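Local coordinates for beta-galactosidase (Trichoderma reesei, PDB 3OGV), which probably hydrolyses beta-D-galactosides, releasing the terminal non-reducing galactose, at residues 120-125 and 333-338; 327-332 and 340-345; 48-53 and 76-81. One frame throughout, in Å; residues are numbered along the deposited sequence.

Contact 1 (120-125 and 333-338); sequences NAEVSG and LGHPGG. With PTQ (2-phenylethyl 1-thio-beta-D-galactopyranoside), chain E; GLC (alpha-D-glucopyranose), chain C.
Glu122, Val123 and Ser124 run against Leu333, Gly334 and His335, while residues 120-122 hold the sugar of the bound thiogalactoside. Asn120 starts a type I' turn that ends at Val123. Its ND2 donates to ligand O4 at 2.8 Å, and its OD1 is bonded to Tyr118 OH. Ala121 offers its backbone N to ligand O3 at 2.9 Å. Glu122 then works on two fronts. Its chain bends at chi2 (75°), and OE1 accepts from ligand O5, the hydroxyl on C6, at 2.7 Å. OE2 accepts from ligand O4 at 2.7 Å. Tyr342 OH also binds OE1. With an alanine here the carboxylate is gone, and O4 and O5 of the sugar and Tyr342 OH would probably all lose their partner on it. On the other front, Glu122 CA lies over one face of the His335 ring, a CH-pi contact 3.8 Å from the centroid. Gly337 N covers the opposite face. Glu122 O accepts from the backbone N of His335 at 3.2 Å. The two loops follow barrel strands 110-116 and 318-321 of the TIM-barrel domain, and a single beta bridge, Val123 to Gly334, joins them. Val123 CG1 packs on Leu333 CD1 at 4.0 Å. Ser124 N donates to Leu333 O at 2.8 Å in a nearly straight bond (175°), and its OG turns to Leu787 N. Gly125 continues with a backbone bond to Leu787.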
loop_
_atom_site.group_PDB
_atom_site.type_symbol
_atom_site.label_atom_id
_atom_site.label_comp_id
_atom_site.label_asym_id
_atom_site.label_seq_id
_atom_site.Cartn_x
_atom_site.Cartn_y
_atom_site.Cartn_z
ATOM N N ASN A 120 -7.768 -6.543 -8.911
ATOM C CA ASN A 120 -8.414 -6.715 -7.612
ATOM C C ASN A 120 -8.088 -5.455 -6.734
ATOM O O ASN A 120 -8.613 -4.359 -6.997
ATOM C CB ASN A 120 -8.115 -8.067 -6.930
ATOM C CG ASN A 120 -9.180 -8.483 -6.013
ATOM O OD1 ASN A 120 -10.373 -8.651 -6.438
ATOM N ND2 ASN A 120 -8.923 -8.696 -4.711
ATOM N N ALA A 121 -7.113 -5.582 -5.759
ATOM C CA ALA A 121 -6.405 -4.391 -5.173
ATOM C C ALA A 121 -7.326 -3.540 -4.300
ATOM O O ALA A 121 -6.886 -2.419 -3.927
ATOM C CB ALA A 121 -5.734 -3.546 -6.266
ATOM N N GLU A 122 -8.546 -3.963 -4.003
ATOM C CA GLU A 122 -9.517 -3.143 -3.284
ATOM C C GLU A 122 -9.787 -1.855 -4.065
ATOM O O GLU A 122 -10.119 -0.813 -3.418
ATOM C CB GLU A 122 -9.140 -2.946 -1.793
ATOM C CG GLU A 122 -9.275 -4.220 -0.995
ATOM C CD GLU A 122 -8.168 -5.227 -1.229
ATOM O OE1 GLU A 122 -6.995 -4.908 -1.010
ATOM O OE2 GLU A 122 -8.471 -6.393 -1.588
ATOM N N VAL A 123 -9.691 -1.850 -5.377
ATOM C CA VAL A 123 -10.014 -0.688 -6.208
ATOM C C VAL A 123 -11.411 -0.949 -6.865
ATOM O O VAL A 123 -11.850 -2.064 -7.005
ATOM C CB VAL A 123 -9.007 -0.282 -7.246
ATOM C CG1 VAL A 123 -7.581 -0.020 -6.592
ATOM C CG2 VAL A 123 -8.879 -1.299 -8.402
ATOM N N SER A 124 -12.022 0.155 -7.248
ATOM C CA SER A 124 -13.371 0.056 -7.935
ATOM C C SER A 124 -13.197 -0.827 -9.198
ATOM O O SER A 124 -12.276 -0.650 -9.981
ATOM C CB SER A 124 -13.713 1.453 -8.412
ATOM O OG SER A 124 -15.078 1.413 -8.930
ATOM N N GLY A 125 -14.160 -1.791 -9.246
ATOM C CA GLY A 125 -14.166 -2.756 -10.378
ATOM C C GLY A 125 -13.034 -3.736 -10.333
ATOM O O GLY A 125 -12.897 -4.513 -11.285
ATOM N N LEU A 333 -11.528 6.140 -6.305
ATOM C CA LEU A 333 -10.947 5.019 -7.037
ATOM C C LEU A 333 -11.133 3.731 -6.270
ATOM O O LEU A 333 -10.877 2.681 -6.935
ATOM C CB LEU A 333 -9.463 5.351 -7.343
ATOM C CG LEU A 333 -8.412 5.253 -6.190
ATOM C CD1 LEU A 333 -7.993 3.859 -5.806
ATOM C CD2 LEU A 333 -7.225 6.165 -6.487
ATOM N N GLY A 334 -11.563 3.668 -5.030
ATOM C CA GLY A 334 -11.687 2.458 -4.247
ATOM C C GLY A 334 -12.957 1.660 -4.463
ATOM O O GLY A 334 -13.953 2.174 -5.012
ATOM N N HIS A 335 -12.981 0.403 -4.015
ATOM C CA HIS A 335 -14.179 -0.390 -4.070
ATOM C C HIS A 335 -15.079 -0.199 -2.879
ATOM O O HIS A 335 -14.703 0.377 -1.859
ATOM C CB HIS A 335 -13.802 -1.897 -4.274
ATOM C CG HIS A 335 -13.410 -2.609 -3.043
ATOM N ND1 HIS A 335 -13.692 -3.914 -2.864
ATOM C CD2 HIS A 335 -12.689 -2.204 -1.950
ATOM C CE1 HIS A 335 -13.163 -4.317 -1.700
ATOM N NE2 HIS A 335 -12.569 -3.268 -1.118
ATOM N N PRO A 336 -16.340 -0.693 -2.947
ATOM C CA PRO A 336 -17.305 -0.464 -1.828
ATOM C C PRO A 336 -16.916 -1.180 -0.586
ATOM O O PRO A 336 -17.394 -0.852 0.532
ATOM C CB PRO A 336 -18.635 -1.100 -2.327
ATOM C CG PRO A 336 -18.508 -0.978 -3.765
ATOM C CD PRO A 336 -17.040 -1.215 -4.186
ATOM N N GLY A 337 -16.033 -2.254 -0.703
ATOM C CA GLY A 337 -15.640 -2.953 0.491
ATOM C C GLY A 337 -14.526 -2.339 1.315
ATOM O O GLY A 337 -14.029 -2.990 2.247
ATOM N N GLY A 338 -14.145 -1.110 0.962
ATOM C CA GLY A 338 -13.211 -0.274 1.694
ATOM C C GLY A 338 -13.672 1.142 1.668
ATOM O O GLY A 338 -14.741 1.488 1.059
HETATM C C1 PTQ E . -4.908 -10.497 -3.106
HETATM O O1 PTQ E . -5.648 -9.941 -1.990
HETATM S S1 PTQ E . -5.680 -12.137 -3.437
HETATM C C2 PTQ E . -4.961 -9.669 -4.345
HETATM O O2 PTQ E . -4.161 -10.183 -5.372
HETATM C C3 PTQ E . -4.648 -8.192 -4.101
HETATM O O3 PTQ E . -4.962 -7.436 -5.232
HETATM C C4 PTQ E . -5.355 -7.694 -2.855
HETATM O O4 PTQ E . -6.776 -7.646 -3.206
HETATM C C5 PTQ E . -5.165 -8.549 -1.653
HETATM O O5 PTQ E . -5.569 -6.940 0.023
HETATM C C6 PTQ E . -5.934 -8.313 -0.395
HETATM C C7 PTQ E . -5.377 -12.993 -1.871
HETATM C C8 PTQ E . -6.155 -14.276 -1.736
HETATM C C9 PTQ E . -5.924 -14.926 -0.430
HETATM C C10 PTQ E . -6.737 -14.612 0.653
HETATM C C11 PTQ E . -6.443 -15.208 1.898
HETATM C C12 PTQ E . -5.343 -16.085 2.018
HETATM C C13 PTQ E . -4.552 -16.330 0.922
HETATM C C14 PTQ E . -4.794 -15.737 -0.250
HETATM C C1 GLC C . -15.179 -7.069 4.341
HETATM C C2 GLC C . -14.822 -6.561 2.951
HETATM C C3 GLC C . -15.204 -7.538 1.861
HETATM C C4 GLC C . -14.473 -8.826 2.144
HETATM C C5 GLC C . -14.901 -9.346 3.527
HETATM C C6 GLC C . -14.277 -10.683 3.918
HETATM O O2 GLC C . -15.452 -5.316 2.783
HETATM O O3 GLC C . -14.769 -6.998 0.602
HETATM O O4 GLC C . -14.886 -9.801 1.170
HETATM O O5 GLC C . -14.576 -8.354 4.440
HETATM O O6 GLC C . -12.872 -10.487 3.992
#

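Contact 2 (327-332 and 340-345); sequences GTNWGN and TSYDYG. With PTQ (2-phenylethyl 1-thio-beta-D-galactopyranoside), chain E.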
loop_
_atom_site.group_PDB
_atom_site.type_symbol
_atom_site.label_atom_id
_atom_site.label_comp_id
_atom_site.label_asym_id
_atom_site.label_seq_id
_atom_site.Cartn_x
_atom_site.Cartn_y
_atom_site.Cartn_z
ATOM N N GLY A 327 -1.064 4.292 0.688
ATOM C CA GLY A 327 -1.627 5.540 0.031
ATOM C C GLY A 327 -3.148 5.612 0.360
ATOM O O GLY A 327 -3.677 5.167 1.319
ATOM N N THR A 328 -3.738 6.308 -0.650
ATOM C CA THR A 328 -5.175 6.766 -0.416
ATOM C C THR A 328 -6.011 6.460 -1.682
ATOM O O THR A 328 -5.595 6.689 -2.799
ATOM C CB THR A 328 -5.113 8.299 -0.201
ATOM O OG1 THR A 328 -4.187 8.553 0.880
ATOM C CG2 THR A 328 -6.494 8.825 0.165
ATOM N N ASN A 329 -7.258 6.052 -1.355
ATOM C CA ASN A 329 -8.304 5.886 -2.436
ATOM C C ASN A 329 -8.969 7.246 -2.749
ATOM O O ASN A 329 -10.178 7.369 -2.484
ATOM C CB ASN A 329 -9.320 4.835 -1.979
ATOM C CG ASN A 329 -8.702 3.493 -1.588
ATOM O OD1 ASN A 329 -7.894 2.994 -2.450
ATOM N ND2 ASN A 329 -9.021 2.920 -0.491
ATOM N N TRP A 330 -8.214 8.161 -3.244
ATOM C CA TRP A 330 -8.727 9.505 -3.585
ATOM C C TRP A 330 -9.644 9.352 -4.774
ATOM O O TRP A 330 -9.560 8.400 -5.580
ATOM C CB TRP A 330 -7.528 10.433 -3.821
ATOM C CG TRP A 330 -6.728 10.107 -5.014
ATOM C CD1 TRP A 330 -5.685 9.184 -5.122
ATOM C CD2 TRP A 330 -6.978 10.599 -6.337
ATOM N NE1 TRP A 330 -5.271 9.101 -6.456
ATOM C CE2 TRP A 330 -6.081 9.924 -7.228
ATOM C CE3 TRP A 330 -7.882 11.573 -6.892
ATOM C CZ2 TRP A 330 -6.023 10.179 -8.599
ATOM C CZ3 TRP A 330 -7.800 11.833 -8.261
ATOM C CH2 TRP A 330 -6.928 11.126 -9.105
ATOM N N GLY A 331 -10.498 10.360 -4.989
ATOM C CA GLY A 331 -11.230 10.481 -6.254
ATOM C C GLY A 331 -12.041 9.205 -6.594
ATOM O O GLY A 331 -12.075 8.857 -7.783
ATOM N N ASN A 332 -12.686 8.637 -5.596
ATOM C CA ASN A 332 -13.552 7.488 -5.815
ATOM C C ASN A 332 -12.860 6.296 -6.457
ATOM O O ASN A 332 -13.569 5.392 -6.916
ATOM C CB ASN A 332 -14.777 7.858 -6.728
ATOM C CG ASN A 332 -15.572 9.020 -6.132
ATOM O OD1 ASN A 332 -16.068 8.879 -4.993
ATOM N ND2 ASN A 332 -15.740 10.062 -6.934
ATOM N N THR A 340 -12.025 5.576 2.256
ATOM C CA THR A 340 -11.049 6.418 1.585
ATOM C C THR A 340 -9.570 5.995 1.879
ATOM O O THR A 340 -8.782 5.880 0.929
ATOM C CB THR A 340 -11.159 7.934 1.913
ATOM O OG1 THR A 340 -12.567 8.280 1.735
ATOM C CG2 THR A 340 -10.281 8.774 1.005
ATOM N N SER A 341 -9.274 5.718 3.150
ATOM C CA SER A 341 -7.854 5.392 3.455
ATOM C C SER A 341 -7.515 4.031 2.849
ATOM O O SER A 341 -8.275 3.082 2.930
ATOM C CB SER A 341 -7.821 5.333 4.959
ATOM O OG SER A 341 -6.446 5.013 5.363
ATOM N N TYR A 342 -6.254 3.941 2.413
ATOM C CA TYR A 342 -5.686 2.579 2.113
ATOM C C TYR A 342 -4.344 2.471 2.926
ATOM O O TYR A 342 -3.363 1.928 2.451
ATOM C CB TYR A 342 -5.440 2.359 0.595
ATOM C CG TYR A 342 -5.348 0.887 0.242
ATOM C CD1 TYR A 342 -6.345 0.016 0.539
ATOM C CD2 TYR A 342 -4.194 0.423 -0.452
ATOM C CE1 TYR A 342 -6.311 -1.369 0.109
ATOM C CE2 TYR A 342 -4.148 -0.922 -0.901
ATOM C CZ TYR A 342 -5.161 -1.757 -0.588
ATOM O OH TYR A 342 -5.122 -3.068 -1.080
ATOM N N ASP A 343 -4.351 2.984 4.168
ATOM C CA ASP A 343 -3.092 2.849 4.970
ATOM C C ASP A 343 -2.716 1.393 5.131
ATOM O O ASP A 343 -1.495 1.109 5.119
ATOM C CB ASP A 343 -3.368 3.513 6.341
ATOM C CG ASP A 343 -2.156 3.270 7.354
ATOM O OD1 ASP A 343 -1.340 4.236 7.365
ATOM O OD2 ASP A 343 -2.175 2.246 7.981
ATOM N N TYR A 344 -3.664 0.515 5.199
ATOM C CA TYR A 344 -3.438 -0.924 5.189
ATOM C C TYR A 344 -2.735 -1.435 6.486
ATOM O O TYR A 344 -2.561 -2.607 6.644
ATOM C CB TYR A 344 -2.608 -1.399 3.947
ATOM C CG TYR A 344 -2.957 -2.788 3.471
ATOM C CD1 TYR A 344 -4.087 -2.999 2.629
ATOM C CD2 TYR A 344 -2.134 -3.885 3.772
ATOM C CE1 TYR A 344 -4.375 -4.286 2.138
ATOM C CE2 TYR A 344 -2.419 -5.165 3.287
ATOM C CZ TYR A 344 -3.540 -5.357 2.525
ATOM O OH TYR A 344 -3.806 -6.615 2.084
ATOM N N GLY A 345 -2.512 -0.525 7.483
ATOM C CA GLY A 345 -1.665 -0.971 8.627
ATOM C C GLY A 345 -0.205 -1.207 8.156
ATOM O O GLY A 345 0.510 -1.907 8.926
HETATM C C1 PTQ E . -4.908 -10.497 -3.106
HETATM O O1 PTQ E . -5.648 -9.941 -1.990
HETATM S S1 PTQ E . -5.680 -12.137 -3.437
HETATM C C2 PTQ E . -4.961 -9.669 -4.345
HETATM O O2 PTQ E . -4.161 -10.183 -5.372
HETATM C C3 PTQ E . -4.648 -8.192 -4.101
HETATM O O3 PTQ E . -4.962 -7.436 -5.232
HETATM C C4 PTQ E . -5.355 -7.694 -2.855
HETATM O O4 PTQ E . -6.776 -7.646 -3.206
HETATM C C5 PTQ E . -5.165 -8.549 -1.653
HETATM O O5 PTQ E . -5.569 -6.940 0.023
HETATM C C6 PTQ E . -5.934 -8.313 -0.395
HETATM C C7 PTQ E . -5.377 -12.993 -1.871
HETATM C C8 PTQ E . -6.155 -14.276 -1.736
HETATM C C9 PTQ E . -5.924 -14.926 -0.430
HETATM C C10 PTQ E . -6.737 -14.612 0.653
HETATM C C11 PTQ E . -6.443 -15.208 1.898
HETATM C C12 PTQ E . -5.343 -16.085 2.018
HETATM C C13 PTQ E . -4.552 -16.330 0.922
HETATM C C14 PTQ E . -4.794 -15.737 -0.250
#
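The Asn329 amide crosses the CB of Tyr342 at a slant, its ND2 3.8 Å from Tyr342 CB. The amide and ring planes stand 52° apart. Both ends of this amide are held: ND2 donates to Tyr339 O and OD1 accepts from Arg51 NE, which fixes its rotation. The backbone N of Asn329 donates to Thr340 O at 2.8 Å. The two backbones run in roughly opposite directions, with one beta bridge pairing Thr328 and Ser341. Beside it, Tyr342 N makes a weak bond to Gly327 O at 3.1 Å. Thr328 and Thr340 meet by their methyls, CG2 to CG2, at 3.9 Å. In both threonines the methyl is turned opposite the backbone N, which brings the two methyls together and leaves the hydroxyls to Glu350 and to Lys930 N respectively. Segment 340-345 then folds tightly. Ser341 OG accepts from Asp343 N in an ST turn, and Asp343 OD2 from Gly345 N in an Asx turn. Tyr344 places CD1 over one face of the Tyr342 ring, toward its rim. Its OH donates to ligand O5 at 2.7 Å, so this loop supplies part of the galactoside pocket. The whole pairing lies within the loop between strand 318-321 and helix 357-369. Phe292 of helix 292-298 touches Ser341 and Asp343, and Tyr928 of strand 926-932 touches Thr328.

Contact 3 (48-53 and 76-81); sequences HPFRLP and YVDWAL. With PTQ (2-phenylethyl 1-thio-beta-D-galactopyranoside), chain E.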
loop_
_atom_site.group_PDB
_atom_site.type_symbol
_atom_site.label_atom_id
_atom_site.label_comp_id
_atom_site.label_asym_id
_atom_site.label_seq_id
_atom_site.Cartn_x
_atom_site.Cartn_y
_atom_site.Cartn_z
ATOM N N HIS A 48 1.458 1.423 -4.947
ATOM C CA HIS A 48 0.529 1.645 -6.094
ATOM C C HIS A 48 0.654 3.109 -6.558
ATOM O O HIS A 48 0.140 3.981 -5.840
ATOM C CB HIS A 48 -0.880 1.251 -5.723
ATOM C CG HIS A 48 -1.033 -0.179 -5.411
ATOM N ND1 HIS A 48 -2.085 -0.706 -4.771
ATOM C CD2 HIS A 48 -0.156 -1.216 -5.665
ATOM C CE1 HIS A 48 -1.914 -2.030 -4.617
ATOM N NE2 HIS A 48 -0.727 -2.340 -5.157
ATOM N N PRO A 49 1.209 3.362 -7.714
ATOM C CA PRO A 49 1.477 4.771 -8.060
ATOM C C PRO A 49 0.192 5.578 -8.181
ATOM O O PRO A 49 0.177 6.770 -7.842
ATOM C CB PRO A 49 2.206 4.684 -9.433
ATOM C CG PRO A 49 1.962 3.272 -9.915
ATOM C CD PRO A 49 1.828 2.370 -8.644
ATOM N N PHE A 50 -0.926 4.946 -8.520
ATOM C CA PHE A 50 -2.188 5.676 -8.698
ATOM C C PHE A 50 -2.734 6.117 -7.367
ATOM O O PHE A 50 -3.692 6.924 -7.375
ATOM C CB PHE A 50 -3.187 4.828 -9.569
ATOM C CG PHE A 50 -3.469 3.479 -8.969
ATOM C CD1 PHE A 50 -4.380 3.295 -7.981
ATOM C CD2 PHE A 50 -2.746 2.339 -9.467
ATOM C CE1 PHE A 50 -4.661 2.018 -7.413
ATOM C CE2 PHE A 50 -2.981 1.079 -8.904
ATOM C CZ PHE A 50 -3.894 0.906 -7.893
ATOM N N ARG A 51 -2.288 5.538 -6.221
ATOM C CA ARG A 51 -2.773 5.903 -4.901
ATOM C C ARG A 51 -1.913 7.101 -4.315
ATOM O O ARG A 51 -2.225 7.453 -3.155
ATOM C CB ARG A 51 -2.777 4.666 -3.981
ATOM C CG ARG A 51 -4.021 3.864 -4.234
ATOM C CD ARG A 51 -4.035 2.466 -3.585
ATOM N NE ARG A 51 -5.373 1.929 -3.395
ATOM C CZ ARG A 51 -5.739 0.659 -3.523
ATOM N NH1 ARG A 51 -4.915 -0.264 -4.087
ATOM N NH2 ARG A 51 -6.976 0.339 -3.169
ATOM N N LEU A 52 -0.997 7.645 -5.068
ATOM C CA LEU A 52 -0.222 8.819 -4.607
ATOM C C LEU A 52 -0.006 9.698 -5.798
ATOM O O LEU A 52 0.958 9.580 -6.559
ATOM C CB LEU A 52 1.114 8.394 -3.972
ATOM C CG LEU A 52 1.974 9.551 -3.516
ATOM C CD1 LEU A 52 1.307 10.406 -2.486
ATOM C CD2 LEU A 52 3.282 8.943 -2.927
ATOM N N PRO A 53 -0.974 10.634 -6.108
ATOM C CA PRO A 53 -0.946 11.421 -7.344
ATOM C C PRO A 53 -0.095 12.664 -7.187
ATOM O O PRO A 53 -0.464 13.796 -7.565
ATOM C CB PRO A 53 -2.454 11.783 -7.521
ATOM C CG PRO A 53 -2.951 11.953 -6.094
ATOM C CD PRO A 53 -2.223 10.809 -5.315
ATOM N N TYR A 76 0.837 -2.274 -9.046
ATOM C CA TYR A 76 -0.318 -2.367 -9.980
ATOM C C TYR A 76 -0.434 -1.184 -10.839
ATOM O O TYR A 76 -0.063 -0.031 -10.465
ATOM C CB TYR A 76 -1.614 -2.601 -9.209
ATOM C CG TYR A 76 -1.847 -3.954 -8.598
ATOM C CD1 TYR A 76 -1.659 -5.170 -9.350
ATOM C CD2 TYR A 76 -2.406 -4.123 -7.336
ATOM C CE1 TYR A 76 -1.974 -6.404 -8.769
ATOM C CE2 TYR A 76 -2.734 -5.294 -6.758
ATOM C CZ TYR A 76 -2.494 -6.472 -7.533
ATOM O OH TYR A 76 -2.785 -7.653 -6.918
ATOM N N VAL A 77 -1.137 -1.332 -11.992
ATOM C CA VAL A 77 -1.693 -0.231 -12.789
ATOM C C VAL A 77 -3.210 -0.430 -12.844
ATOM O O VAL A 77 -3.676 -1.570 -12.972
ATOM C CB VAL A 77 -1.165 -0.250 -14.203
ATOM C CG1 VAL A 77 -1.680 0.895 -15.027
ATOM C CG2 VAL A 77 0.428 -0.213 -14.160
ATOM N N ASP A 78 -3.971 0.650 -12.563
ATOM C CA ASP A 78 -5.473 0.609 -12.527
ATOM C C ASP A 78 -6.057 1.071 -13.862
ATOM O O ASP A 78 -6.041 2.268 -14.244
ATOM C CB ASP A 78 -5.916 1.493 -11.386
ATOM C CG ASP A 78 -7.401 1.472 -11.180
ATOM O OD1 ASP A 78 -8.178 0.827 -11.925
ATOM O OD2 ASP A 78 -7.857 2.077 -10.133
ATOM N N TRP A 79 -6.498 0.053 -14.668
ATOM C CA TRP A 79 -7.042 0.352 -16.003
ATOM C C TRP A 79 -8.216 1.412 -15.993
ATOM O O TRP A 79 -8.222 2.263 -16.861
ATOM C CB TRP A 79 -7.506 -1.037 -16.515
ATOM C CG TRP A 79 -8.223 -1.028 -17.859
ATOM C CD1 TRP A 79 -8.292 -0.047 -18.826
ATOM C CD2 TRP A 79 -9.002 -2.174 -18.358
ATOM N NE1 TRP A 79 -9.075 -0.507 -19.901
ATOM C CE2 TRP A 79 -9.505 -1.796 -19.638
ATOM C CE3 TRP A 79 -9.282 -3.426 -17.843
ATOM C CZ2 TRP A 79 -10.300 -2.712 -20.400
ATOM C CZ3 TRP A 79 -10.052 -4.317 -18.632
ATOM C CH2 TRP A 79 -10.577 -3.879 -19.890
ATOM N N ALA A 80 -9.044 1.306 -14.988
ATOM C CA ALA A 80 -10.216 2.218 -14.914
ATOM C C ALA A 80 -9.765 3.688 -14.901
ATOM O O ALA A 80 -10.551 4.530 -15.342
ATOM C CB ALA A 80 -11.032 1.931 -13.628
ATOM N N LEU A 81 -8.529 3.994 -14.446
ATOM C CA LEU A 81 -8.122 5.411 -14.459
ATOM C C LEU A 81 -7.535 5.854 -15.745
ATOM O O LEU A 81 -7.426 7.048 -16.062
ATOM C CB LEU A 81 -7.035 5.647 -13.357
ATOM C CG LEU A 81 -7.646 5.559 -11.968
ATOM C CD1 LEU A 81 -6.511 5.597 -10.859
ATOM C CD2 LEU A 81 -8.608 6.726 -11.662
HETATM C C1 PTQ E . -4.908 -10.497 -3.106
HETATM O O1 PTQ E . -5.648 -9.941 -1.990
HETATM S S1 PTQ E . -5.680 -12.137 -3.437
HETATM C C2 PTQ E . -4.961 -9.669 -4.345
HETATM O O2 PTQ E . -4.161 -10.183 -5.372
HETATM C C3 PTQ E . -4.648 -8.192 -4.101
HETATM O O3 PTQ E . -4.962 -7.436 -5.232
HETATM C C4 PTQ E . -5.355 -7.694 -2.855
HETATM O O4 PTQ E . -6.776 -7.646 -3.206
HETATM C C5 PTQ E . -5.165 -8.549 -1.653
HETATM O O5 PTQ E . -5.569 -6.940 0.023
HETATM C C6 PTQ E . -5.934 -8.313 -0.395
HETATM C C7 PTQ E . -5.377 -12.993 -1.871
HETATM C C8 PTQ E . -6.155 -14.276 -1.736
HETATM C C9 PTQ E . -5.924 -14.926 -0.430
HETATM C C10 PTQ E . -6.737 -14.612 0.653
HETATM C C11 PTQ E . -6.443 -15.208 1.898
HETATM C C12 PTQ E . -5.343 -16.085 2.018
HETATM C C13 PTQ E . -4.552 -16.330 0.922
HETATM C C14 PTQ E . -4.794 -15.737 -0.250
#
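Asp78 presses a methylene, not its charge, on Phe50: CB sits over the centre of the ring, a CH-pi contact of 3.8 Å to the centroid. His48 CB covers the opposite face, so the ring is packed on both sides. Phe50 reaches this slot with CG between its backbone N and carbonyl carbon (chi1 58°). Its edge meets the backbone of Tyr76, with CE2 3.5 Å from Tyr76 O. Phe50 CB touches Leu81 CD1 at 3.6 Å. Asp78 also caps the short helix 79-82, where its OD1 weakly accepts from Ala80 N.

His48 and Tyr76 lie side by side, His48 NE2 being 3.3 Å from Tyr76 CD2, with their rings at 42°. His48 is held at both nitrogens: ND1 accepts from Arg51 NH1 at 2.9 Å, and NE2 bonds to Glu46. Segment 48-53 follows strand 38-47, and Tyr76 ends the adjacent parallel strand 72-76. Tyr76 OH accepts from ligand O3 at 2.8 Å and also bonds to Asn179. No hydrogen bond joins the two segments, so their contact rests on packing, and the polar ends of His48 and Tyr76 are spent on other residues and the sugar.

All three contacts border the one thiogalactoside, at the C-terminal end of the barrel strands. Their centres lie 10 to 12 Å apart. Arg51 of contact 3 ties them together: its NH2 is 2.9 Å from Ala121 O of contact 1, and its NE reaches Asn329 OD1 of contact 2 at 2.9 Å. Trp330 NE1 of contact 2 is 2.8 Å from Phe50 O of contact 3. Contacts 1 and 2 interleave along the chain and meet at Tyr342 OH and Glu122 OE1, 2.6 Å apart. They share ligand O5, through Glu122 and Tyr344; contacts 1 and 3 share O3, through Ala121 and Tyr76. Asn179 and Glu278 add hydrogen bonds from outside the three.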